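Local coordinates for protein 4-carboxymuconolactone decarboxylase (Sinorhizobium meliloti, PDB 4G9Q) that belongs to the carboxymuconolactone decarboxylase family, forms an all-helical trimer and may have peroxiredoxin-type activity, at residues Tyr96-Leu101 with Ala138-Gly143; Asp191-Pro196 with Leu224-Asp229; Asp202-Thr207 with Leu228-Ser233. One frame throughout, in Å; residues are numbered along the deposited sequence.

In the fold
Interaction 1 comes first along the chain and joins helix 93-102 to the end of helix 130-139 at the surface, its centre about 17 Å from the centre of the chain. Interactions 2 and 3 follow, both within the second carboxymuconolactone decarboxylase-family region of the chain. Their centres lie about 7 Å apart, and they share helix 220-229 with Leu228 and Asp229. They also touch directly, Arg195 O lying 2.9 Å from Arg203 NH2, a probable hydrogen bond. Interaction 1 stands apart, about 26 Å and 24 Å from interactions 2 and 3 between centres. One contact thus ties an outer helix end, while the other two set the turn at the end of helix 178-192 against helix 220-229, and helix 200-213 against the turn that leaves helix 220-229.

Interaction 1: Tyr96-Leu101 with Ala138-Gly143; sequences YADQAL and AKRGIG
Asp98 and Arg140 form the polar part of this contact, a salt bridge in which Arg140 NH1 donates to Asp98 OD1 over 3.2 Å. The bond is bent, with an angle of 135° at the hydrogen, and NH1 meets the oxygen from above the carboxylate plane. Carboxylate and guanidinium stand 82° apart, so a single N-H does the bridging and no paired, coplanar grip is made. Asp98 reaches across because its CG lies anti to the backbone N (chi1 178°). The same Arg140 NH1 also makes a salt bridge with Glu102, its stronger polar partner, and two acidic groups therefore probably hold the guanidinium in place.

The remaining contact is by packing. Leu101 CB sits over one face of the guanidinium, 3.7 Å from Arg140 NH2, and the backbone O of Asp98 lies over that face too. Farther back, Leu101 CD1 touches the aliphatic part of the arginine, 4.0 Å from Arg140 CG. The two side chains run past each other in opposite directions, and bends at chi2 and chi3 fold the arginine over the leucine. With an alanine here in place of Arg140, Asp98 and Glu102 would probably lose their shared cation, and the flank of Leu101 would be uncovered.

Behind the arginine, Gly141 has a positive phi and its N bonds back to Ala138 O at 3.2 Å. Helix 130-139 thus ends in a Schellman motif, with Arg140 pinning that helix terminus to the neighbouring helix 93-102 in this all-helical fold.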
ATOM      1  N   TYR A  96      -3.156 -17.148 -10.476  1.00  9.53           N
ATOM      2  CA  TYR A  96      -2.477 -16.374 -11.514  1.00  9.19           C
ATOM      3  C   TYR A  96      -1.130 -16.939 -11.952  1.00  9.15           C
ATOM      4  O   TYR A  96      -0.761 -16.803 -13.116  1.00  8.98           O
ATOM      5  CB  TYR A  96      -2.402 -14.883 -11.162  1.00  9.30           C
ATOM      6  CG  TYR A  96      -3.679 -14.165 -11.545  1.00  9.01           C
ATOM      7  CD1 TYR A  96      -3.971 -13.896 -12.881  1.00  8.92           C
ATOM      8  CD2 TYR A  96      -4.611 -13.796 -10.578  1.00  9.83           C
ATOM      9  CE1 TYR A  96      -5.151 -13.255 -13.245  1.00  8.74           C
ATOM     10  CE2 TYR A  96      -5.792 -13.153 -10.932  1.00  9.07           C
ATOM     11  CZ  TYR A  96      -6.054 -12.887 -12.264  1.00  9.48           C
ATOM     12  OH  TYR A  96      -7.223 -12.257 -12.617  1.00  9.53           O
ATOM     13  N   ALA A  97      -0.417 -17.593 -11.035  1.00  9.34           N
ATOM     14  CA  ALA A  97       0.836 -18.266 -11.393  1.00  9.42           C
ATOM     15  C   ALA A  97       0.555 -19.488 -12.257  1.00  9.58           C
ATOM     16  O   ALA A  97       1.278 -19.745 -13.218  1.00  9.27           O
ATOM     17  CB  ALA A  97       1.645 -18.648 -10.152  1.00  9.45           C
ATOM     18  N   ASP A  98      -0.507 -20.226 -11.926  1.00  9.63           N
ATOM     19  CA  ASP A  98      -0.935 -21.356 -12.750  1.00 10.11           C
ATOM     20  C   ASP A  98      -1.276 -20.882 -14.162  1.00 10.01           C
ATOM     21  O   ASP A  98      -0.849 -21.483 -15.146  1.00  9.89           O
ATOM     22  CB  ASP A  98      -2.139 -22.074 -12.128  1.00 10.59           C
ATOM     23  CG  ASP A  98      -2.633 -23.228 -12.988  1.00 12.55           C
ATOM     24  OD1 ASP A  98      -2.032 -24.317 -12.922  1.00 14.54           O
ATOM     25  OD2 ASP A  98      -3.618 -23.046 -13.733  1.00 15.46           O
ATOM     26  N   GLN A  99      -2.047 -19.800 -14.249  1.00 10.26           N
ATOM     27  CA  GLN A  99      -2.407 -19.221 -15.541  1.00 10.57           C
ATOM     28  C   GLN A  99      -1.173 -18.776 -16.312  1.00 10.11           C
ATOM     29  O   GLN A  99      -1.106 -18.948 -17.528  1.00 10.49           O
ATOM     30  CB  GLN A  99      -3.364 -18.043 -15.370  1.00 10.96           C
ATOM     31  CG  GLN A  99      -4.810 -18.434 -15.099  1.00 13.81           C
ATOM     32  CD  GLN A  99      -5.450 -19.208 -16.242  1.00 17.45           C
ATOM     33  OE1 GLN A  99      -5.414 -18.784 -17.401  1.00 19.84           O
ATOM     34  NE2 GLN A  99      -6.045 -20.349 -15.914  1.00 18.86           N
ATOM     35  N   ALA A 100      -0.194 -18.207 -15.606  1.00  9.95           N
ATOM     36  CA  ALA A 100       1.045 -17.768 -16.251  1.00  9.48           C
ATOM     37  C   ALA A 100       1.770 -18.942 -16.910  1.00  9.44           C
ATOM     38  O   ALA A 100       2.221 -18.845 -18.054  1.00  9.41           O
ATOM     39  CB  ALA A 100       1.955 -17.071 -15.247  1.00  8.95           C
ATOM     40  N   LEU A 101       1.862 -20.052 -16.182  1.00  9.76           N
ATOM     41  CA  LEU A 101       2.478 -21.274 -16.700  1.00 10.23           C
ATOM     42  C   LEU A 101       1.734 -21.785 -17.936  1.00 10.75           C
ATOM     43  O   LEU A 101       2.357 -22.151 -18.936  1.00 10.60           O
ATOM     44  CB  LEU A 101       2.535 -22.345 -15.608  1.00 10.11           C
ATOM     45  CG  LEU A 101       3.435 -22.042 -14.403  1.00 10.40           C
ATOM     46  CD1 LEU A 101       3.160 -23.016 -13.276  1.00 11.75           C
ATOM     47  CD2 LEU A 101       4.911 -22.083 -14.800  1.00 10.76           C
ATOM     48  N   ALA A 138       3.583 -27.145  -7.201  1.00 14.44           N
ATOM     49  CA  ALA A 138       3.334 -28.529  -6.769  1.00 15.51           C
ATOM     50  C   ALA A 138       2.249 -29.211  -7.604  1.00 16.22           C
ATOM     51  O   ALA A 138       2.412 -30.362  -8.006  1.00 16.23           O
ATOM     52  CB  ALA A 138       2.988 -28.584  -5.284  1.00 15.32           C
ATOM     53  N   LYS A 139       1.161 -28.489  -7.876  1.00 17.25           N
ATOM     54  CA  LYS A 139       0.044 -29.018  -8.669  1.00 18.25           C
ATOM     55  C   LYS A 139       0.457 -29.379 -10.099  1.00 18.40           C
ATOM     56  O   LYS A 139      -0.114 -30.293 -10.700  1.00 18.70           O
ATOM     57  CB  LYS A 139      -1.127 -28.022  -8.700  1.00 18.64           C
ATOM     58  CG  LYS A 139      -1.627 -27.572  -7.327  1.00 20.84           C
ATOM     59  CD  LYS A 139      -2.700 -28.483  -6.745  1.00 24.66           C
ATOM     60  CE  LYS A 139      -3.270 -27.900  -5.446  1.00 25.97           C
ATOM     61  NZ  LYS A 139      -3.904 -26.555  -5.645  1.00 28.66           N
ATOM     62  N   ARG A 140       1.450 -28.662 -10.628  1.00 18.27           N
ATOM     63  CA  ARG A 140       1.930 -28.854 -12.002  1.00 18.28           C
ATOM     64  C   ARG A 140       3.156 -29.770 -12.088  1.00 17.68           C
ATOM     65  O   ARG A 140       3.688 -30.000 -13.181  1.00 17.77           O
ATOM     66  CB  ARG A 140       2.278 -27.505 -12.645  1.00 18.60           C
ATOM     67  CG  ARG A 140       1.193 -26.434 -12.571  1.00 20.73           C
ATOM     68  CD  ARG A 140       0.214 -26.500 -13.722  1.00 24.30           C
ATOM     69  NE  ARG A 140       0.805 -26.106 -15.001  1.00 25.72           N
ATOM     70  CZ  ARG A 140       0.134 -25.536 -15.999  1.00 25.69           C
ATOM     71  NH1 ARG A 140      -1.159 -25.253 -15.873  1.00 25.76           N
ATOM     72  NH2 ARG A 140       0.760 -25.233 -17.126  1.00 25.89           N
ATOM     73  N   GLY A 141       3.610 -30.268 -10.939  1.00 16.96           N
ATOM     74  CA  GLY A 141       4.801 -31.119 -10.864  1.00 16.18           C
ATOM     75  C   GLY A 141       6.084 -30.389 -11.211  1.00 15.53           C
ATOM     76  O   GLY A 141       7.013 -30.979 -11.777  1.00 15.79           O
ATOM     77  N   ILE A 142       6.137 -29.102 -10.872  1.00 14.41           N
ATOM     78  CA  ILE A 142       7.319 -28.280 -11.134  1.00 13.35           C
ATOM     79  C   ILE A 142       8.324 -28.418  -9.997  1.00 12.79           C
ATOM     80  O   ILE A 142       8.122 -27.887  -8.903  1.00 12.60           O
ATOM     81  CB  ILE A 142       6.956 -26.781 -11.351  1.00 13.42           C
ATOM     82  CG1 ILE A 142       5.941 -26.603 -12.495  1.00 14.09           C
ATOM     83  CG2 ILE A 142       8.227 -25.936 -11.582  1.00 12.78           C
ATOM     84  CD1 ILE A 142       6.391 -27.142 -13.845  1.00 15.81           C
ATOM     85  N   GLY A 143       9.408 -29.143 -10.257  1.00 12.14           N
ATOM     86  CA  GLY A 143      10.442 -29.352  -9.249  1.00 11.63           C
ATOM     87  C   GLY A 143      11.449 -28.217  -9.201  1.00 11.43           C
ATOM     88  O   GLY A 143      11.421 -27.306 -10.041  1.00 10.91           O
TER

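Interaction 2: Asp191-Pro196 with Leu224-Asp229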
ATOM      1  N   ASP A 191      24.749  -7.128 -10.499  1.00  7.81           N
ATOM      2  CA  ASP A 191      24.312  -8.504 -10.237  1.00  7.57           C
ATOM      3  C   ASP A 191      22.881  -8.763 -10.696  1.00  7.10           C
ATOM      4  O   ASP A 191      22.676  -9.372 -11.745  1.00  6.68           O
ATOM      5  CB  ASP A 191      24.498  -8.905  -8.761  1.00  7.91           C
ATOM      6  CG  ASP A 191      24.005 -10.322  -8.473  1.00  9.02           C
ATOM      7  OD1 ASP A 191      23.966 -11.147  -9.411  1.00 10.58           O
ATOM      8  OD2 ASP A 191      23.649 -10.619  -7.309  1.00 12.21           O
ATOM      9  N   LEU A 192      21.896  -8.295  -9.920  1.00  6.42           N
ATOM     10  CA  LEU A 192      20.484  -8.573 -10.206  1.00  6.43           C
ATOM     11  C   LEU A 192      20.104  -8.343 -11.676  1.00  6.32           C
ATOM     12  O   LEU A 192      19.494  -9.217 -12.302  1.00  6.84           O
ATOM     13  CB  LEU A 192      19.562  -7.766  -9.266  1.00  6.11           C
ATOM     14  CG  LEU A 192      18.047  -8.031  -9.349  1.00  6.84           C
ATOM     15  CD1 LEU A 192      17.691  -9.442  -8.905  1.00  7.78           C
ATOM     16  CD2 LEU A 192      17.284  -6.997  -8.521  1.00  6.68           C
ATOM     17  N   TRP A 193      20.489  -7.190 -12.221  1.00  6.50           N
ATOM     18  CA  TRP A 193      20.113  -6.800 -13.582  1.00  6.69           C
ATOM     19  C   TRP A 193      20.842  -7.593 -14.661  1.00  6.96           C
ATOM     20  O   TRP A 193      20.421  -7.598 -15.817  1.00  7.31           O
ATOM     21  CB  TRP A 193      20.288  -5.288 -13.790  1.00  6.71           C
ATOM     22  CG  TRP A 193      19.129  -4.532 -13.217  1.00  7.25           C
ATOM     23  CD1 TRP A 193      19.069  -3.912 -12.006  1.00  7.97           C
ATOM     24  CD2 TRP A 193      17.848  -4.358 -13.825  1.00  8.52           C
ATOM     25  NE1 TRP A 193      17.825  -3.346 -11.823  1.00  9.30           N
ATOM     26  CE2 TRP A 193      17.055  -3.607 -12.925  1.00  9.11           C
ATOM     27  CE3 TRP A 193      17.295  -4.747 -15.052  1.00  9.34           C
ATOM     28  CZ2 TRP A 193      15.731  -3.244 -13.212  1.00  9.39           C
ATOM     29  CZ3 TRP A 193      15.975  -4.386 -15.336  1.00 10.06           C
ATOM     30  CH2 TRP A 193      15.214  -3.640 -14.416  1.00  9.73           C
ATOM     31  N   LEU A 194      21.913  -8.277 -14.268  1.00  6.84           N
ATOM     32  CA  LEU A 194      22.681  -9.124 -15.184  1.00  7.09           C
ATOM     33  C   LEU A 194      22.345 -10.611 -15.057  1.00  7.18           C
ATOM     34  O   LEU A 194      22.874 -11.445 -15.804  1.00  7.54           O
ATOM     35  CB  LEU A 194      24.182  -8.898 -14.962  1.00  6.76           C
ATOM     36  CG  LEU A 194      24.643  -7.439 -15.011  1.00  7.75           C
ATOM     37  CD1 LEU A 194      26.133  -7.347 -14.698  1.00  8.16           C
ATOM     38  CD2 LEU A 194      24.310  -6.780 -16.362  1.00  8.29           C
ATOM     39  N   ARG A 195      21.463 -10.955 -14.121  1.00  6.73           N
ATOM     40  CA  ARG A 195      21.034 -12.340 -13.973  1.00  6.50           C
ATOM     41  C   ARG A 195      20.241 -12.777 -15.210  1.00  6.92           C
ATOM     42  O   ARG A 195      19.329 -12.074 -15.641  1.00  6.97           O
ATOM     43  CB  ARG A 195      20.234 -12.521 -12.680  1.00  6.46           C
ATOM     44  CG  ARG A 195      21.104 -12.489 -11.414  1.00  6.02           C
ATOM     45  CD  ARG A 195      20.243 -12.477 -10.143  1.00  6.23           C
ATOM     46  NE  ARG A 195      19.340 -13.629 -10.095  1.00  6.89           N
ATOM     47  CZ  ARG A 195      19.663 -14.832  -9.626  1.00  7.04           C
ATOM     48  NH1 ARG A 195      20.875 -15.069  -9.127  1.00  7.12           N
ATOM     49  NH2 ARG A 195      18.763 -15.803  -9.648  1.00  6.86           N
ATOM     50  N   PRO A 196      20.612 -13.922 -15.810  1.00  7.03           N
ATOM     51  CA  PRO A 196      20.012 -14.278 -17.110  1.00  7.54           C
ATOM     52  C   PRO A 196      18.599 -14.880 -17.070  1.00  8.16           C
ATOM     53  O   PRO A 196      17.979 -15.054 -18.124  1.00  8.32           O
ATOM     54  CB  PRO A 196      21.010 -15.297 -17.682  1.00  7.27           C
ATOM     55  CG  PRO A 196      21.610 -15.945 -16.466  1.00  7.45           C
ATOM     56  CD  PRO A 196      21.739 -14.811 -15.460  1.00  7.36           C
ATOM     57  N   LEU A 224      11.195   2.872 -17.561  1.00  9.79           N
ATOM     58  CA  LEU A 224      10.490   2.822 -18.844  1.00  9.82           C
ATOM     59  C   LEU A 224      11.460   3.047 -20.003  1.00 10.13           C
ATOM     60  O   LEU A 224      11.395   2.350 -21.014  1.00 10.27           O
ATOM     61  CB  LEU A 224       9.326   3.813 -18.892  1.00 10.02           C
ATOM     62  CG  LEU A 224       8.544   3.877 -20.212  1.00  9.59           C
ATOM     63  CD1 LEU A 224       7.932   2.526 -20.586  1.00 10.75           C
ATOM     64  CD2 LEU A 224       7.474   4.950 -20.123  1.00  9.27           C
ATOM     65  N   ASN A 225      12.369   4.009 -19.847  1.00 10.40           N
ATOM     66  CA  ASN A 225      13.435   4.194 -20.829  1.00 10.79           C
ATOM     67  C   ASN A 225      14.230   2.911 -21.007  1.00 10.87           C
ATOM     68  O   ASN A 225      14.498   2.491 -22.127  1.00 11.11           O
ATOM     69  CB  ASN A 225      14.361   5.345 -20.435  1.00 10.84           C
ATOM     70  CG  ASN A 225      13.822   6.695 -20.846  1.00 10.99           C
ATOM     71  OD1 ASN A 225      13.665   7.591 -20.018  1.00 13.86           O
ATOM     72  ND2 ASN A 225      13.544   6.852 -22.133  1.00  9.53           N
ATOM     73  N   LYS A 226      14.576   2.277 -19.890  1.00 10.94           N
ATOM     74  CA  LYS A 226      15.317   1.020 -19.920  1.00 11.14           C
ATOM     75  C   LYS A 226      14.537  -0.090 -20.635  1.00 11.02           C
ATOM     76  O   LYS A 226      15.108  -0.834 -21.429  1.00 11.24           O
ATOM     77  CB  LYS A 226      15.710   0.608 -18.497  1.00 11.28           C
ATOM     78  CG  LYS A 226      16.802  -0.448 -18.422  1.00 12.01           C
ATOM     79  CD  LYS A 226      17.277  -0.640 -16.982  1.00 13.86           C
ATOM     80  CE  LYS A 226      18.305  -1.769 -16.861  1.00 14.07           C
ATOM     81  NZ  LYS A 226      19.553  -1.512 -17.648  1.00 15.98           N
ATOM     82  N   ALA A 227      13.233  -0.177 -20.367  1.00 10.57           N
ATOM     83  CA  ALA A 227      12.359  -1.156 -21.016  1.00 10.43           C
ATOM     84  C   ALA A 227      12.308  -0.953 -22.528  1.00 10.40           C
ATOM     85  O   ALA A 227      12.384  -1.912 -23.297  1.00 10.03           O
ATOM     86  CB  ALA A 227      10.945  -1.077 -20.427  1.00 10.46           C
ATOM     87  N   LEU A 228      12.175   0.305 -22.942  1.00 10.45           N
ATOM     88  CA  LEU A 228      12.127   0.643 -24.360  1.00 10.68           C
ATOM     89  C   LEU A 228      13.477   0.360 -25.020  1.00 11.42           C
ATOM     90  O   LEU A 228      13.515  -0.212 -26.109  1.00 11.77           O
ATOM     91  CB  LEU A 228      11.687   2.098 -24.560  1.00 10.55           C
ATOM     92  CG  LEU A 228      10.258   2.445 -24.106  1.00 10.09           C
ATOM     93  CD1 LEU A 228      10.065   3.951 -24.055  1.00 10.45           C
ATOM     94  CD2 LEU A 228       9.175   1.795 -24.985  1.00 10.85           C
ATOM     95  N   ASP A 229      14.567   0.731 -24.339  1.00 12.09           N
ATOM     96  CA  ASP A 229      15.932   0.380 -24.778  1.00 12.75           C
ATOM     97  C   ASP A 229      16.087  -1.134 -24.925  1.00 13.14           C
ATOM     98  O   ASP A 229      16.747  -1.608 -25.855  1.00 13.27           O
ATOM     99  CB  ASP A 229      16.996   0.884 -23.789  1.00 12.91           C
ATOM    100  CG  ASP A 229      17.142   2.401 -23.770  1.00 13.80           C
ATOM    101  OD1 ASP A 229      16.587   3.101 -24.647  1.00 15.08           O
ATOM    102  OD2 ASP A 229      17.826   2.899 -22.849  1.00 15.38           O
TER
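Lys226 extends from helix 220-229 toward Trp193, and its contact with the indole is made near the end of the chain. Its CB points toward the segment 191-196, and CG stands anti to the backbone N (chi1 -163°), which starts the side chain outward. CG and CD continue the extended run and carry the next carbon to the ring. CE is the atom that touches: it lies over one face of the indole, 3.6 Å from Trp193 CE3 and 3.8 Å from Trp193 CZ3, displaced toward the rim. This is a CH-pi contact, with Lys226 CE 4.0 Å from the centroid of the six-membered ring and 24° off its normal.

The tryptophan sits in the type I beta turn Leu192-Arg195 at the end of helix 178-192, so the contact joins that turn to helix 220-229 within the helical fold. Trp193 NE1 is bonded to Tyr120 OH, and the indole also meets the rings of Phe189, His116 and His223, an aromatic cluster that probably restrains its tilt.

At the tip the chain bends at chi4 (62°), and Lys226 NZ ends 5.3 Å from the centroid of the Trp193 six-membered ring, too far for the charge to gain more than a slight pull from the ring.

Interaction 3: Asp202-Thr207 with Leu228-Ser233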
ATOM      1  N   ASP A 202      12.141  -8.435 -20.190  1.00  7.79           N
ATOM      2  CA  ASP A 202      11.175  -8.978 -19.242  1.00  7.61           C
ATOM      3  C   ASP A 202      11.428  -8.499 -17.815  1.00  6.84           C
ATOM      4  O   ASP A 202      10.481  -8.280 -17.060  1.00  6.96           O
ATOM      5  CB  ASP A 202      11.172 -10.506 -19.299  1.00  7.99           C
ATOM      6  CG  ASP A 202      10.714 -11.035 -20.645  1.00  9.40           C
ATOM      7  OD1 ASP A 202       9.768 -10.460 -21.219  1.00 12.32           O
ATOM      8  OD2 ASP A 202      11.293 -12.029 -21.129  1.00 11.13           O
ATOM      9  N   ARG A 203      12.697  -8.341 -17.447  1.00  6.16           N
ATOM     10  CA  ARG A 203      13.033  -7.797 -16.128  1.00  5.69           C
ATOM     11  C   ARG A 203      12.559  -6.347 -16.013  1.00  5.84           C
ATOM     12  O   ARG A 203      12.030  -5.939 -14.981  1.00  5.69           O
ATOM     13  CB  ARG A 203      14.533  -7.913 -15.842  1.00  5.69           C
ATOM     14  CG  ARG A 203      14.892  -7.712 -14.372  1.00  5.54           C
ATOM     15  CD  ARG A 203      16.388  -7.899 -14.115  1.00  5.57           C
ATOM     16  NE  ARG A 203      16.834  -9.271 -14.376  1.00  6.14           N
ATOM     17  CZ  ARG A 203      16.747 -10.276 -13.505  1.00  6.15           C
ATOM     18  NH1 ARG A 203      16.217 -10.091 -12.297  1.00  5.81           N
ATOM     19  NH2 ARG A 203      17.183 -11.479 -13.850  1.00  6.15           N
ATOM     20  N   SER A 204      12.733  -5.582 -17.087  1.00  6.04           N
ATOM     21  CA  SER A 204      12.229  -4.213 -17.137  1.00  6.55           C
ATOM     22  C   SER A 204      10.701  -4.193 -17.110  1.00  6.58           C
ATOM     23  O   SER A 204      10.104  -3.341 -16.447  1.00  6.26           O
ATOM     24  CB  SER A 204      12.758  -3.494 -18.377  1.00  6.90           C
ATOM     25  OG  SER A 204      14.138  -3.187 -18.222  1.00  7.81           O
ATOM     26  N   LEU A 205      10.081  -5.132 -17.828  1.00  6.92           N
ATOM     27  CA  LEU A 205       8.622  -5.269 -17.836  1.00  6.88           C
ATOM     28  C   LEU A 205       8.066  -5.475 -16.422  1.00  7.04           C
ATOM     29  O   LEU A 205       7.144  -4.774 -16.006  1.00  7.04           O
ATOM     30  CB  LEU A 205       8.186  -6.413 -18.764  1.00  7.24           C
ATOM     31  CG  LEU A 205       6.684  -6.709 -18.854  1.00  7.59           C
ATOM     32  CD1 LEU A 205       5.924  -5.490 -19.371  1.00  8.06           C
ATOM     33  CD2 LEU A 205       6.421  -7.920 -19.737  1.00  8.49           C
ATOM     34  N   VAL A 206       8.628  -6.430 -15.686  1.00  6.52           N
ATOM     35  CA  VAL A 206       8.155  -6.686 -14.321  1.00  6.49           C
ATOM     36  C   VAL A 206       8.418  -5.490 -13.395  1.00  6.09           C
ATOM     37  O   VAL A 206       7.603  -5.193 -12.521  1.00  6.00           O
ATOM     38  CB  VAL A 206       8.692  -8.021 -13.713  1.00  6.76           C
ATOM     39  CG1 VAL A 206       8.124  -9.231 -14.468  1.00  7.25           C
ATOM     40  CG2 VAL A 206      10.199  -8.075 -13.688  1.00  8.37           C
ATOM     41  N   THR A 207       9.543  -4.803 -13.606  1.00  5.68           N
ATOM     42  CA  THR A 207       9.878  -3.616 -12.818  1.00  5.60           C
ATOM     43  C   THR A 207       8.866  -2.492 -13.055  1.00  5.52           C
ATOM     44  O   THR A 207       8.322  -1.946 -12.093  1.00  5.02           O
ATOM     45  CB  THR A 207      11.315  -3.115 -13.085  1.00  5.75           C
ATOM     46  OG1 THR A 207      12.231  -4.201 -12.902  1.00  6.56           O
ATOM     47  CG2 THR A 207      11.683  -1.976 -12.131  1.00  5.86           C
ATOM     48  N   LEU A 228      12.175   0.305 -22.942  1.00 10.45           N
ATOM     49  CA  LEU A 228      12.127   0.643 -24.360  1.00 10.68           C
ATOM     50  C   LEU A 228      13.477   0.360 -25.020  1.00 11.42           C
ATOM     51  O   LEU A 228      13.515  -0.212 -26.109  1.00 11.77           O
ATOM     52  CB  LEU A 228      11.687   2.098 -24.560  1.00 10.55           C
ATOM     53  CG  LEU A 228      10.258   2.445 -24.106  1.00 10.09           C
ATOM     54  CD1 LEU A 228      10.065   3.951 -24.055  1.00 10.45           C
ATOM     55  CD2 LEU A 228       9.175   1.795 -24.985  1.00 10.85           C
ATOM     56  N   ASP A 229      14.567   0.731 -24.339  1.00 12.09           N
ATOM     57  CA  ASP A 229      15.932   0.380 -24.778  1.00 12.75           C
ATOM     58  C   ASP A 229      16.087  -1.134 -24.925  1.00 13.14           C
ATOM     59  O   ASP A 229      16.747  -1.608 -25.855  1.00 13.27           O
ATOM     60  CB  ASP A 229      16.996   0.884 -23.789  1.00 12.91           C
ATOM     61  CG  ASP A 229      17.142   2.401 -23.770  1.00 13.80           C
ATOM     62  OD1 ASP A 229      16.587   3.101 -24.647  1.00 15.08           O
ATOM     63  OD2 ASP A 229      17.826   2.899 -22.849  1.00 15.38           O
ATOM     64  N   ASN A 230      15.474  -1.881 -24.003  1.00 13.19           N
ATOM     65  CA  ASN A 230      15.565  -3.342 -23.985  1.00 13.72           C
ATOM     66  C   ASN A 230      14.628  -4.056 -24.966  1.00 13.66           C
ATOM     67  O   ASN A 230      14.666  -5.284 -25.089  1.00 14.08           O
ATOM     68  CB  ASN A 230      15.374  -3.880 -22.557  1.00 13.50           C
ATOM     69  CG  ASN A 230      16.569  -3.591 -21.654  1.00 14.13           C
ATOM     70  OD1 ASN A 230      17.655  -3.246 -22.125  1.00 13.36           O
ATOM     71  ND2 ASN A 230      16.370  -3.735 -20.342  1.00 13.85           N
ATOM     72  N   GLY A 231      13.782  -3.297 -25.656  1.00 13.47           N
ATOM     73  CA  GLY A 231      12.969  -3.869 -26.726  1.00 12.72           C
ATOM     74  C   GLY A 231      11.460  -3.871 -26.552  1.00 12.52           C
ATOM     75  O   GLY A 231      10.739  -4.301 -27.453  1.00 12.83           O
ATOM     76  N   LEU A 232      10.967  -3.398 -25.410  1.00 11.63           N
ATOM     77  CA  LEU A 232       9.519  -3.261 -25.224  1.00 10.82           C
ATOM     78  C   LEU A 232       9.038  -2.145 -26.147  1.00 10.30           C
ATOM     79  O   LEU A 232       9.674  -1.098 -26.216  1.00 10.42           O
ATOM     80  CB  LEU A 232       9.191  -2.926 -23.767  1.00 10.72           C
ATOM     81  CG  LEU A 232       7.721  -2.961 -23.330  1.00 10.40           C
ATOM     82  CD1 LEU A 232       7.223  -4.394 -23.182  1.00 10.08           C
ATOM     83  CD2 LEU A 232       7.541  -2.193 -22.029  1.00 10.62           C
ATOM     84  N   SER A 233       7.946  -2.366 -26.875  1.00  9.86           N
ATOM     85  CA  SER A 233       7.443  -1.317 -27.771  1.00  9.41           C
ATOM     86  C   SER A 233       6.602  -0.312 -27.002  1.00  9.38           C
ATOM     87  O   SER A 233       6.112  -0.606 -25.906  1.00  9.21           O
ATOM     88  CB  SER A 233       6.644  -1.907 -28.937  1.00  9.47           C
ATOM     89  OG  SER A 233       5.413  -2.444 -28.491  1.00  8.53           O
TER
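Asn230 and Ser204 make the polar half of the contact, just where helix 220-229 gives way to a turn. Asn230 ND2 donates to Ser204 OG across 3.1 Å. The N-H...O angle is 131°, so the bond is weak, and Ser204 OG has a second weak bond to Pro200 O within its own helix. The asparagine carries its amide to the serine with CG anti to the carbonyl carbon (chi1 -72°).

Gly231 comes next, with a phi of 116°. With this backbone conformation a beta carbon would collide with the carbonyl oxygen of Asn230. Its N bonds back to Leu228 O at 3.1 Å, part of the Schellman motif that ends the helix.

The turn brings Leu232 back toward helix 200-213 for the apolar half of the contact. Its CD1 meets Leu205 CD1 at 4.2 Å, and the two leucine side chains cross at about a right angle, methyl against methyl. Both residues are buried; Leu232 also packs on Ala227, and Leu205 on Asp75 and Val79 of helix 73-86.

Ser233 closes the segment as the N-cap of helix 234-248, its side chain capping a backbone N in the first turn of that helix. The result is a tight link between helix 220-229, closed by a Schellman motif, and helix 234-248, opened by a serine N-cap, packed through Asn230 and Leu232 against helix 200-213.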